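Local coordinates for protein iron transport multicopper oxidase FET3 (Saccharomyces cerevisiae, PDB 1ZPU) that oxidises ferrous to ferric iron with four bound copper ions, reducing dioxygen to water, for high-affinity iron uptake through the permease FTR1, at residues Tyr311-His316 with Glu378-Ile382; Gly398-Ile404 with Ile449-Asn455; Asn455-Phe461 with Gly474-Asp480. One frame throughout, in Å; residues are numbered along the deposited sequence.

Interaction 1: residues Tyr311-His316 with Glu378-Ile382; sequences YGEPDH and EIVEI
H316 and V380 pair as a parallel bridge, CA to CA 4.9 Å, where the irregular stretch 311-315 runs in beside the start of strand 379-386. The carbonyl of I379 accepts two backbone donors, D315 N at 2.8 Å and H316 N at 3.2 Å. On the far side of V380, E381 N bonds to H316 O at 2.9 Å, and the CA of V380 also faces that oxygen. The D315 side chain adds a bond of its own: OD2 takes the N-H of I379 at 2.8 Å on its anti side. This parallel pairing begins the union of strands 316-326 and 379-386, inner neighbours in a six-stranded mixed sheet of the third cupredoxin-like domain. Beside it, CG of E378 lies between its backbone N and carbonyl carbon (chi1 63°), and the extended chain beyond runs across the imidazole of H316. There OE2 lies at the ring edge, 3.0 Å from CD2 of H316, with ring and carboxylate planes 67° apart; the same oxygen accepts a bond from E375 N. With an alanine here, E375 N would probably lose this acceptor and the H316 ring edge its polar neighbour. P314 lies against the chain of E381, the two crossing obliquely, with P314 CG 3.4 Å from E381 OE1, while that carboxylate is held by a salt bridge to R450. I379 turns its CG2 methyl to Y311 CB at 3.9 Å.

Interaction 2: residues Gly398-Ile404 with Ile449-Asn455; sequences GHAFQTI and IRFKADN. With NAG (2-acetamido-2-deoxy-beta-D-glucopyranose), chain B.
H399 and F451 meet as two obliquely turned rings, centroids 4.4 Å apart and planes at 41°. F451 CD1 sits over the centre of one imidazole face, and D454 OD2 lies in plane at the imidazole edge. NE2 of H399 goes on to a hydrogen bond with E479. The imidazole also slides past N455, its CE1 touching CB of N455, with ring and amide nearly perpendicular. N455 extends away from its backbone N (chi1 -168°), and its amide ND2 donates to G398 O at 2.9 Å, in the amide plane and on a lone pair of the carbonyl. That nitrogen also hydrogen-bonds to F65 O and touches the acetamide methyl C8 of the attached sugar, which makes only weak bonds to D454.

At the other end, CG of F401 lies between its backbone N and carbonyl carbon (chi1 46°), which brings the ring against I449. The CD1 methyl of I449 makes a CH-pi contact 4.0 Å from the F401 centroid, while I449 CG2 reaches CD2 of that ring at 3.4 Å. I404 CD1 lies over one face of the R450 guanidinium, 3.4 Å from NE, the nitrogen whose partner is E381. Q402 and R450 form a hydrogen-bonded antiparallel pair, Q402 N to R450 O at 2.8 Å. The arrangement joins neighbouring strands 401-406 and 446-452 in a cupredoxin-like sheet, with G398 following the type 3 copper ligand H397, as in the copper-binding domains of multicopper oxidases.

Interaction 3: residues Asn455-Phe461 with Gly474-Asp480; sequences NPGVWFF and GLVLVED. With NAG (2-acetamido-2-deoxy-beta-D-glucopyranose), chain B.
The E479 side chain, bent at its second torsion, reaches across to the backbone of N455: OE2 of E479 accepts N455 N at 2.8 Å, met on its anti side. The other oxygen of E479, OE1, which is the partner of H399, lies 3.1 Å from CD1 of W459, with the carboxylate carbon at the edge of the indole and the two planes 62° apart. A buried carboxylate thus gains backbone and imidazole partners. The indole itself is pinned in rotation, since NE1 of W459 donates to N455 O at 3.0 Å, within the ring plane and nearly in line with the carbonyl. Over one indole face lies the CA of G457.

Further along, backbone bonds join the antiparallel strands, W459 N to L477 O at 2.7 Å and F461 N to L475 O at 2.8 Å. F461 points CG away from its backbone N (chi1 179°) and lies alongside L475, F461 CB 3.6 Å from L475 CD1. On the opposite face from F461 and L475, V458 and V476 touch through their CG1 methyls. The F460 ring presents its edge to L475 O, F460 CD1 at 3.2 Å, and its side chain comes within about 4 Å of a bound copper. Strand 457-463 ends with H462 and C463, and H464 follows, so this antiparallel pairing of strands 457-463 and 474-479 leads into ligands of the type 1 and type 3 coppers, the hallmark His-Cys-His link of multicopper oxidases.

How the interactions relate
Interaction 1 is a surface contact, whereas interactions 2 and 3 are buried. The first two belong to one sheet, in which strands 379-386 and 446-452 are neighbours, and the E381-R450 salt bridge ties them together. Interaction 3 lies in the second sheet of the same domain and shares N455 with interaction 2; the H399-E479 bond runs between the two. Chemistry follows place: the surface contact is one short parallel bridge flanked by acidic side chains, while the buried ones are antiparallel pairs in which rings and aliphatic groups surround E479 and R450. The two buried contacts also adjoin copper ligands, while 311-316 with 378-382 lies away from these sites.

Interaction 1: residues Tyr311-His316 with Glu378-Ile382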
# COMPACT_ATOMS: atom_id res chain seq x y z
N TYR A 311 19.23 -5.25 -12.76
CA TYR A 311 18.95 -6.40 -13.60
C TYR A 311 19.26 -6.09 -15.04
O TYR A 311 19.12 -4.94 -15.47
CB TYR A 311 17.49 -6.83 -13.49
CG TYR A 311 17.12 -7.37 -12.13
CD1 TYR A 311 16.06 -6.81 -11.41
CD2 TYR A 311 17.81 -8.44 -11.57
CE1 TYR A 311 15.71 -7.30 -10.17
CE2 TYR A 311 17.46 -8.94 -10.32
CZ TYR A 311 16.41 -8.36 -9.63
OH TYR A 311 16.06 -8.84 -8.41
N GLY A 312 19.68 -7.11 -15.79
CA GLY A 312 20.00 -6.98 -17.21
C GLY A 312 18.79 -6.61 -18.05
O GLY A 312 17.69 -6.41 -17.53
N GLU A 313 18.99 -6.52 -19.35
CA GLU A 313 17.91 -6.11 -20.25
C GLU A 313 16.61 -6.89 -20.01
O GLU A 313 16.63 -8.12 -19.90
CB GLU A 313 18.35 -6.13 -21.72
CG GLU A 313 19.38 -5.04 -22.07
CD GLU A 313 18.85 -3.61 -21.89
OE1 GLU A 313 18.55 -2.96 -22.92
OE2 GLU A 313 18.74 -3.13 -20.73
N PRO A 314 15.48 -6.17 -19.93
CA PRO A 314 14.17 -6.74 -19.61
C PRO A 314 13.67 -7.70 -20.68
O PRO A 314 13.74 -7.38 -21.86
CB PRO A 314 13.24 -5.53 -19.57
CG PRO A 314 14.12 -4.34 -19.54
CD PRO A 314 15.40 -4.72 -20.18
N ASP A 315 13.16 -8.85 -20.25
CA ASP A 315 12.54 -9.81 -21.15
C ASP A 315 11.11 -9.41 -21.50
O ASP A 315 10.57 -9.80 -22.53
CB ASP A 315 12.54 -11.19 -20.51
CG ASP A 315 13.93 -11.69 -20.21
OD1 ASP A 315 14.74 -11.79 -21.16
OD2 ASP A 315 14.21 -11.98 -19.03
N HIS A 316 10.52 -8.63 -20.61
CA HIS A 316 9.12 -8.28 -20.70
C HIS A 316 8.98 -6.83 -20.25
O HIS A 316 9.26 -6.51 -19.09
CB HIS A 316 8.32 -9.21 -19.79
CG HIS A 316 6.85 -9.22 -20.05
ND1 HIS A 316 6.21 -8.25 -20.79
CD2 HIS A 316 5.88 -10.07 -19.63
CE1 HIS A 316 4.92 -8.51 -20.84
NE2 HIS A 316 4.69 -9.61 -20.14
N GLU A 378 11.75 -14.58 -15.97
CA GLU A 378 12.07 -13.43 -16.79
C GLU A 378 12.26 -12.15 -16.00
O GLU A 378 11.69 -11.98 -14.91
CB GLU A 378 11.01 -13.22 -17.85
CG GLU A 378 9.62 -12.91 -17.34
CD GLU A 378 8.64 -12.60 -18.47
OE1 GLU A 378 8.99 -12.84 -19.66
OE2 GLU A 378 7.52 -12.11 -18.18
N ILE A 379 13.06 -11.25 -16.55
CA ILE A 379 13.21 -9.93 -15.96
C ILE A 379 12.11 -9.02 -16.52
O ILE A 379 12.01 -8.81 -17.74
CB ILE A 379 14.64 -9.38 -16.21
CG1 ILE A 379 15.63 -10.13 -15.31
CG2 ILE A 379 14.70 -7.86 -15.95
CD1 ILE A 379 16.97 -10.38 -15.97
N VAL A 380 11.28 -8.50 -15.62
CA VAL A 380 10.13 -7.67 -15.99
C VAL A 380 10.41 -6.20 -15.68
O VAL A 380 10.97 -5.87 -14.64
CB VAL A 380 8.84 -8.10 -15.24
CG1 VAL A 380 7.65 -7.25 -15.67
CG2 VAL A 380 8.54 -9.57 -15.49
N GLU A 381 10.03 -5.33 -16.60
CA GLU A 381 10.16 -3.90 -16.42
C GLU A 381 8.79 -3.24 -16.59
O GLU A 381 8.11 -3.46 -17.59
CB GLU A 381 11.17 -3.34 -17.41
CG GLU A 381 11.14 -1.83 -17.61
CD GLU A 381 12.27 -1.34 -18.51
OE1 GLU A 381 13.44 -1.38 -18.08
OE2 GLU A 381 11.98 -0.91 -19.66
N ILE A 382 8.40 -2.45 -15.59
CA ILE A 382 7.18 -1.66 -15.66
C ILE A 382 7.54 -0.21 -15.93
O ILE A 382 8.27 0.42 -15.17
CB ILE A 382 6.32 -1.79 -14.37
CG1 ILE A 382 5.70 -3.18 -14.29
CG2 ILE A 382 5.20 -0.78 -14.35
CD1 ILE A 382 5.20 -3.55 -12.91

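Interaction 2: residues Gly398-Ile404 with Ile449-Asn455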
# COMPACT_ATOMS: atom_id res chain seq x y z
N GLY A 398 3.84 -9.05 -3.91
CA GLY A 398 4.73 -10.18 -4.17
C GLY A 398 6.21 -9.91 -4.40
O GLY A 398 7.01 -10.84 -4.47
N HIS A 399 6.59 -8.64 -4.52
CA HIS A 399 7.98 -8.28 -4.81
C HIS A 399 8.40 -6.95 -4.17
O HIS A 399 7.58 -6.07 -3.90
CB HIS A 399 8.20 -8.13 -6.31
CG HIS A 399 7.87 -9.35 -7.11
ND1 HIS A 399 8.75 -10.39 -7.27
CD2 HIS A 399 6.77 -9.67 -7.83
CE1 HIS A 399 8.19 -11.31 -8.04
NE2 HIS A 399 6.99 -10.90 -8.39
N ALA A 400 9.70 -6.83 -3.93
CA ALA A 400 10.33 -5.53 -3.77
C ALA A 400 11.08 -5.27 -5.08
O ALA A 400 11.95 -6.04 -5.46
CB ALA A 400 11.28 -5.55 -2.60
N PHE A 401 10.73 -4.19 -5.77
CA PHE A 401 11.31 -3.92 -7.09
C PHE A 401 12.52 -3.00 -7.04
O PHE A 401 12.73 -2.30 -6.05
CB PHE A 401 10.25 -3.33 -8.01
CG PHE A 401 9.45 -2.25 -7.37
CD1 PHE A 401 8.17 -2.52 -6.91
CD2 PHE A 401 9.97 -0.97 -7.22
CE1 PHE A 401 7.42 -1.52 -6.29
CE2 PHE A 401 9.23 0.03 -6.61
CZ PHE A 401 7.95 -0.24 -6.15
N GLN A 402 13.30 -3.00 -8.11
CA GLN A 402 14.39 -2.04 -8.28
C GLN A 402 13.86 -0.77 -8.93
O GLN A 402 13.24 -0.82 -9.99
CB GLN A 402 15.52 -2.62 -9.15
CG GLN A 402 16.09 -3.93 -8.65
CD GLN A 402 17.38 -4.35 -9.35
OE1 GLN A 402 17.63 -3.99 -10.50
NE2 GLN A 402 18.19 -5.15 -8.65
N THR A 403 14.11 0.38 -8.29
CA THR A 403 13.73 1.67 -8.85
C THR A 403 14.89 2.20 -9.66
O THR A 403 15.90 2.64 -9.10
CB THR A 403 13.42 2.68 -7.75
OG1 THR A 403 12.44 2.14 -6.85
CG2 THR A 403 12.89 3.96 -8.35
N ILE A 404 14.77 2.16 -10.98
CA ILE A 404 15.89 2.55 -11.85
C ILE A 404 15.75 3.95 -12.47
O ILE A 404 16.75 4.57 -12.84
CB ILE A 404 16.19 1.48 -12.92
CG1 ILE A 404 15.06 1.41 -13.94
CG2 ILE A 404 16.40 0.12 -12.27
CD1 ILE A 404 15.49 0.77 -15.22
N ILE A 449 10.58 0.65 -13.09
CA ILE A 449 10.98 -0.33 -12.09
C ILE A 449 11.25 -1.66 -12.76
O ILE A 449 10.68 -1.96 -13.81
CB ILE A 449 9.90 -0.52 -11.00
CG1 ILE A 449 8.56 -0.91 -11.63
CG2 ILE A 449 9.77 0.74 -10.18
CD1 ILE A 449 7.52 -1.36 -10.61
N ARG A 450 12.13 -2.45 -12.15
CA ARG A 450 12.47 -3.78 -12.65
C ARG A 450 12.51 -4.79 -11.52
O ARG A 450 12.92 -4.48 -10.40
CB ARG A 450 13.82 -3.76 -13.36
CG ARG A 450 13.76 -3.20 -14.75
CD ARG A 450 15.06 -3.44 -15.45
NE ARG A 450 15.30 -2.38 -16.41
CZ ARG A 450 16.46 -2.18 -17.04
NH1 ARG A 450 17.49 -2.97 -16.81
NH2 ARG A 450 16.57 -1.17 -17.88
N PHE A 451 12.08 -6.01 -11.84
CA PHE A 451 12.11 -7.13 -10.90
C PHE A 451 12.15 -8.46 -11.66
O PHE A 451 11.75 -8.51 -12.82
CB PHE A 451 10.91 -7.09 -9.93
CG PHE A 451 9.58 -7.36 -10.58
CD1 PHE A 451 9.00 -8.62 -10.50
CD2 PHE A 451 8.89 -6.36 -11.25
CE1 PHE A 451 7.77 -8.87 -11.09
CE2 PHE A 451 7.66 -6.60 -11.83
CZ PHE A 451 7.10 -7.85 -11.75
N LYS A 452 12.62 -9.51 -10.99
CA LYS A 452 12.66 -10.85 -11.56
C LYS A 452 11.38 -11.61 -11.23
O LYS A 452 10.95 -11.61 -10.09
CB LYS A 452 13.87 -11.60 -11.01
CG LYS A 452 14.27 -12.83 -11.81
CD LYS A 452 15.29 -13.65 -11.05
CE LYS A 452 15.81 -14.77 -11.90
NZ LYS A 452 16.85 -15.52 -11.15
N ALA A 453 10.78 -12.26 -12.21
CA ALA A 453 9.62 -13.10 -11.94
C ALA A 453 10.07 -14.44 -11.36
O ALA A 453 10.13 -15.46 -12.05
CB ALA A 453 8.79 -13.29 -13.20
N ASP A 454 10.39 -14.42 -10.07
CA ASP A 454 10.87 -15.60 -9.38
C ASP A 454 9.93 -15.98 -8.25
O ASP A 454 10.30 -16.72 -7.34
CB ASP A 454 12.30 -15.37 -8.86
CG ASP A 454 12.40 -14.16 -7.90
OD1 ASP A 454 13.47 -14.02 -7.27
OD2 ASP A 454 11.45 -13.36 -7.77
N ASN A 455 8.71 -15.47 -8.31
CA ASN A 455 7.74 -15.71 -7.25
C ASN A 455 6.37 -16.04 -7.82
O ASN A 455 5.48 -15.18 -7.83
CB ASN A 455 7.66 -14.49 -6.33
CG ASN A 455 6.90 -14.78 -5.05
OD1 ASN A 455 6.53 -15.92 -4.78
ND2 ASN A 455 6.68 -13.76 -4.25
C1 NAG B . 10.46 -17.61 -3.80
C2 NAG B . 11.50 -16.49 -3.87
C3 NAG B . 12.71 -16.87 -4.72
C4 NAG B . 13.27 -18.23 -4.29
C5 NAG B . 12.13 -19.25 -4.17
C6 NAG B . 12.62 -20.60 -3.66
C7 NAG B . 10.79 -14.18 -3.52
C8 NAG B . 10.01 -13.02 -4.07
N2 NAG B . 10.92 -15.24 -4.33
O3 NAG B . 13.69 -15.87 -4.55
O4 NAG B . 14.32 -18.66 -5.15
O5 NAG B . 11.11 -18.77 -3.30
O6 NAG B . 13.14 -20.44 -2.36
O7 NAG B . 11.28 -14.11 -2.38

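Interaction 3: residues Asn455-Phe461 with Gly474-Asp480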
# COMPACT_ATOMS: atom_id res chain seq x y z
N ASN A 455 8.71 -15.47 -8.31
CA ASN A 455 7.74 -15.71 -7.25
C ASN A 455 6.37 -16.04 -7.82
O ASN A 455 5.48 -15.18 -7.83
CB ASN A 455 7.66 -14.49 -6.33
CG ASN A 455 6.90 -14.78 -5.05
OD1 ASN A 455 6.53 -15.92 -4.78
ND2 ASN A 455 6.68 -13.76 -4.25
N PRO A 456 6.19 -17.29 -8.30
CA PRO A 456 4.91 -17.70 -8.87
C PRO A 456 3.74 -17.21 -8.02
O PRO A 456 3.72 -17.43 -6.81
CB PRO A 456 5.00 -19.23 -8.88
CG PRO A 456 6.46 -19.50 -9.06
CD PRO A 456 7.19 -18.38 -8.34
N GLY A 457 2.80 -16.51 -8.66
CA GLY A 457 1.63 -15.98 -7.96
C GLY A 457 0.80 -15.04 -8.81
O GLY A 457 1.06 -14.86 -10.00
N VAL A 458 -0.21 -14.45 -8.18
CA VAL A 458 -1.09 -13.50 -8.85
C VAL A 458 -0.93 -12.22 -8.07
O VAL A 458 -1.29 -12.18 -6.90
CB VAL A 458 -2.56 -13.98 -8.85
CG1 VAL A 458 -3.46 -12.95 -9.46
CG2 VAL A 458 -2.70 -15.29 -9.61
N TRP A 459 -0.39 -11.19 -8.71
CA TRP A 459 0.02 -9.98 -8.00
C TRP A 459 -0.62 -8.69 -8.53
O TRP A 459 -0.54 -8.40 -9.72
CB TRP A 459 1.54 -9.84 -8.02
CG TRP A 459 2.32 -11.06 -7.62
CD1 TRP A 459 3.22 -11.73 -8.39
CD2 TRP A 459 2.28 -11.76 -6.37
NE1 TRP A 459 3.74 -12.79 -7.70
CE2 TRP A 459 3.18 -12.83 -6.45
CE3 TRP A 459 1.56 -11.58 -5.18
CZ2 TRP A 459 3.39 -13.72 -5.40
CZ3 TRP A 459 1.77 -12.47 -4.13
CH2 TRP A 459 2.68 -13.52 -4.25
N PHE A 460 -1.20 -7.92 -7.62
CA PHE A 460 -1.87 -6.66 -7.94
C PHE A 460 -0.83 -5.56 -8.06
O PHE A 460 0.05 -5.41 -7.21
CB PHE A 460 -2.90 -6.33 -6.85
CG PHE A 460 -4.14 -5.61 -7.34
CD1 PHE A 460 -4.36 -5.38 -8.69
CD2 PHE A 460 -5.12 -5.21 -6.43
CE1 PHE A 460 -5.53 -4.72 -9.13
CE2 PHE A 460 -6.30 -4.56 -6.86
CZ PHE A 460 -6.50 -4.31 -8.20
N PHE A 461 -0.91 -4.80 -9.15
CA PHE A 461 -0.11 -3.58 -9.27
C PHE A 461 -1.04 -2.38 -9.40
O PHE A 461 -1.75 -2.24 -10.40
CB PHE A 461 0.84 -3.63 -10.46
CG PHE A 461 1.65 -2.39 -10.64
CD1 PHE A 461 2.75 -2.14 -9.82
CD2 PHE A 461 1.30 -1.44 -11.60
CE1 PHE A 461 3.49 -0.99 -9.97
CE2 PHE A 461 2.04 -0.27 -11.75
CZ PHE A 461 3.14 -0.05 -10.93
N GLY A 474 -5.58 -0.09 -11.38
CA GLY A 474 -4.87 -1.32 -11.06
C GLY A 474 -4.79 -2.30 -12.21
O GLY A 474 -5.61 -2.27 -13.12
N LEU A 475 -3.78 -3.16 -12.16
CA LEU A 475 -3.59 -4.22 -13.15
C LEU A 475 -3.08 -5.49 -12.48
O LEU A 475 -2.54 -5.43 -11.38
CB LEU A 475 -2.66 -3.78 -14.27
CG LEU A 475 -1.23 -3.32 -13.98
CD1 LEU A 475 -0.35 -4.50 -13.72
CD2 LEU A 475 -0.75 -2.60 -15.21
N VAL A 476 -3.25 -6.62 -13.16
CA VAL A 476 -2.98 -7.91 -12.55
C VAL A 476 -1.82 -8.64 -13.23
O VAL A 476 -1.81 -8.81 -14.46
CB VAL A 476 -4.24 -8.81 -12.54
CG1 VAL A 476 -3.94 -10.16 -11.92
CG2 VAL A 476 -5.38 -8.11 -11.83
N LEU A 477 -0.85 -9.07 -12.43
CA LEU A 477 0.29 -9.83 -12.92
C LEU A 477 0.17 -11.30 -12.54
O LEU A 477 0.08 -11.63 -11.36
CB LEU A 477 1.59 -9.26 -12.35
CG LEU A 477 1.95 -7.82 -12.74
CD1 LEU A 477 3.28 -7.46 -12.15
CD2 LEU A 477 1.98 -7.62 -14.25
N VAL A 478 0.18 -12.19 -13.53
CA VAL A 478 0.17 -13.62 -13.26
C VAL A 478 1.56 -14.16 -13.56
O VAL A 478 1.98 -14.25 -14.72
CB VAL A 478 -0.91 -14.34 -14.11
CG1 VAL A 478 -0.89 -15.83 -13.85
CG2 VAL A 478 -2.28 -13.79 -13.80
N GLU A 479 2.29 -14.49 -12.50
CA GLU A 479 3.65 -14.99 -12.59
C GLU A 479 3.67 -16.51 -12.80
O GLU A 479 3.07 -17.24 -12.02
CB GLU A 479 4.37 -14.65 -11.31
CG GLU A 479 5.82 -14.31 -11.46
CD GLU A 479 6.26 -13.32 -10.40
OE1 GLU A 479 5.60 -12.27 -10.27
OE2 GLU A 479 7.26 -13.59 -9.70
N ASP A 480 4.40 -16.96 -13.82
CA ASP A 480 4.27 -18.32 -14.37
C ASP A 480 3.17 -19.18 -13.73
O ASP A 480 3.41 -19.88 -12.74
CB ASP A 480 5.61 -19.08 -14.47
CG ASP A 480 6.20 -19.43 -13.13
OD1 ASP A 480 5.91 -18.71 -12.15
OD2 ASP A 480 6.95 -20.42 -13.05
C1 NAG B . 10.46 -17.61 -3.80
C2 NAG B . 11.50 -16.49 -3.87
C3 NAG B . 12.71 -16.87 -4.72
C4 NAG B . 13.27 -18.23 -4.29
C5 NAG B . 12.13 -19.25 -4.17
C6 NAG B . 12.62 -20.60 -3.66
C7 NAG B . 10.79 -14.18 -3.52
C8 NAG B . 10.01 -13.02 -4.07
N2 NAG B . 10.92 -15.24 -4.33
O3 NAG B . 13.69 -15.87 -4.55
O4 NAG B . 14.32 -18.66 -5.15
O5 NAG B . 11.11 -18.77 -3.30
O6 NAG B . 13.14 -20.44 -2.36
O7 NAG B . 11.28 -14.11 -2.38